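Local coordinates for probable protein phosphatase 2C 50 (PDB 5ZCG) that probably removes phosphate from phosphoserine and phosphothreonine residues of proteins, as a magnesium-dependent phosphatase of the PP2C family, at residues Glu101-Asp104 against Asp105-Thr108. The protein carries 5 engineered substitutions. Numbering follows the deposited sequence.
Sequences EHWD and DVFT
The carbonyl oxygen of Asp104 is gripped twice by Thr108: OG1 of Thr108 donates to Asp104 O over 2.8 Å, and the backbone N of Thr108 reaches the same Asp104 O at 2.9 Å. The two donors come from opposite faces of the carbonyl plane, the hydroxyl standing well above it, 37° out. Thr108 can make this bond because OG1 sits beside its own backbone N (chi1 -69°), swung back toward the preceding turn. Two lysines add to the polar contacts here: Lys229 NZ is a second partner of the Thr108 hydroxyl, and Asp104 OD1 forms a salt bridge with Lys100 NZ, one turn back. The backbone ladder continues with Asp105 N to Glu101 O, Val106 N to His102 O and Phe107 N to Trp103 O. On the buried side, Trp103 and Phe107 run alongside each other from successive turns. CE3 of the Trp103 benzo ring meets Phe107 CE2 at 3.8 Å, obliquely, while Trp103 O lies near the plane of the phenyl ring at its edge, 3.5 Å from Phe107 CD2. Val106 CG1, set between its backbone N and carbonyl carbon (chi1 69°), tucks back against Trp103 O at 3.2 Å and approaches Trp103 CE3 at 4.1 Å. The indole NE1 is hydrogen-bonded to Leu33 O, which helps fix the ring's rotation. With an alanine at Phe107, the Trp103 benzo ring would probably lose its neighbour and a gap would open beside it. This is the i to i+3 and i to i+4 pattern of an amphipathic alpha-helix: helix 99-118 packs Trp103 and Phe107 onto strands 155-161 and 231-236 and Val106 against helix 67-91, within the helical layer flanking one sheet of the PP2C alpha-beta-beta-alpha sandwich.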
loop_
_atom_site.group_PDB
_atom_site.type_symbol
_atom_site.label_atom_id
_atom_site.label_comp_id
_atom_site.label_asym_id
_atom_site.label_seq_id
_atom_site.Cartn_x
_atom_site.Cartn_y
_atom_site.Cartn_z
ATOM N N GLU A 101 23.880 -10.169 1.633
ATOM C CA GLU A 101 23.916 -8.730 1.409
ATOM C C GLU A 101 23.539 -8.395 -0.026
ATOM O O GLU A 101 22.826 -7.420 -0.274
ATOM C CB GLU A 101 25.304 -8.184 1.743
ATOM C CG GLU A 101 25.508 -7.839 3.212
ATOM C CD GLU A 101 26.942 -7.443 3.528
ATOM O OE1 GLU A 101 27.609 -6.851 2.650
ATOM O OE2 GLU A 101 27.402 -7.729 4.653
ATOM N N HIS A 102 23.988 -9.202 -0.987
ATOM C CA HIS A 102 23.662 -8.921 -2.378
ATOM C C HIS A 102 22.219 -9.271 -2.713
ATOM O O HIS A 102 21.604 -8.589 -3.539
ATOM C CB HIS A 102 24.640 -9.640 -3.301
ATOM C CG HIS A 102 25.941 -8.920 -3.447
ATOM N ND1 HIS A 102 26.279 -8.213 -4.581
ATOM C CD2 HIS A 102 26.972 -8.760 -2.583
ATOM C CE1 HIS A 102 27.473 -7.671 -4.420
ATOM N NE2 HIS A 102 27.917 -7.992 -3.218
ATOM N N TRP A 103 21.659 -10.316 -2.100
ATOM C CA TRP A 103 20.226 -10.556 -2.259
ATOM C C TRP A 103 19.433 -9.368 -1.732
ATOM O O TRP A 103 18.518 -8.860 -2.404
ATOM C CB TRP A 103 19.818 -11.836 -1.529
ATOM C CG TRP A 103 20.057 -13.099 -2.305
ATOM C CD1 TRP A 103 20.881 -14.133 -1.959
ATOM C CD2 TRP A 103 19.450 -13.470 -3.551
ATOM N NE1 TRP A 103 20.826 -15.124 -2.914
ATOM C CE2 TRP A 103 19.958 -14.739 -3.902
ATOM C CE3 TRP A 103 18.528 -12.852 -4.404
ATOM C CZ2 TRP A 103 19.572 -15.403 -5.068
ATOM C CZ3 TRP A 103 18.152 -13.511 -5.565
ATOM C CH2 TRP A 103 18.673 -14.772 -5.885
ATOM N N ASP A 104 19.807 -8.890 -0.535
ATOM C CA ASP A 104 19.184 -7.704 0.042
ATOM C C ASP A 104 19.289 -6.521 -0.904
ATOM O O ASP A 104 18.306 -5.808 -1.124
ATOM C CB ASP A 104 19.844 -7.347 1.375
ATOM C CG ASP A 104 19.588 -8.373 2.454
ATOM O OD1 ASP A 104 18.724 -9.254 2.254
ATOM O OD2 ASP A 104 20.257 -8.295 3.506
ATOM N N ASP A 105 20.472 -6.307 -1.484
ATOM C CA ASP A 105 20.684 -5.122 -2.304
ATOM C C ASP A 105 19.918 -5.203 -3.617
ATOM O O ASP A 105 19.324 -4.212 -4.050
ATOM C CB ASP A 105 22.176 -4.923 -2.567
ATOM C CG ASP A 105 22.460 -3.685 -3.390
ATOM O OD1 ASP A 105 22.225 -2.572 -2.882
ATOM O OD2 ASP A 105 22.913 -3.823 -4.544
ATOM N N VAL A 106 19.916 -6.366 -4.269
ATOM C CA VAL A 106 19.227 -6.461 -5.550
ATOM C C VAL A 106 17.718 -6.313 -5.354
ATOM O O VAL A 106 17.049 -5.594 -6.110
ATOM C CB VAL A 106 19.611 -7.764 -6.287
ATOM C CG1 VAL A 106 19.061 -9.001 -5.590
ATOM C CG2 VAL A 106 19.139 -7.716 -7.734
ATOM N N PHE A 107 17.167 -6.906 -4.287
ATOM C CA PHE A 107 15.730 -6.743 -4.067
ATOM C C PHE A 107 15.392 -5.325 -3.608
ATOM O O PHE A 107 14.376 -4.755 -4.032
ATOM C CB PHE A 107 15.228 -7.776 -3.063
ATOM C CG PHE A 107 14.770 -9.058 -3.697
ATOM C CD1 PHE A 107 13.651 -9.079 -4.518
ATOM C CD2 PHE A 107 15.453 -10.235 -3.476
ATOM C CE1 PHE A 107 13.231 -10.251 -5.101
ATOM C CE2 PHE A 107 15.036 -11.414 -4.063
ATOM C CZ PHE A 107 13.923 -11.420 -4.875
ATOM N N THR A 108 16.236 -4.730 -2.760
ATOM C CA THR A 108 16.004 -3.361 -2.311
ATOM C C THR A 108 16.018 -2.396 -3.487
ATOM O O THR A 108 15.139 -1.532 -3.605
ATOM C CB THR A 108 17.060 -2.970 -1.274
ATOM O OG1 THR A 108 16.841 -3.706 -0.065
ATOM C CG2 THR A 108 17.003 -1.474 -0.975
#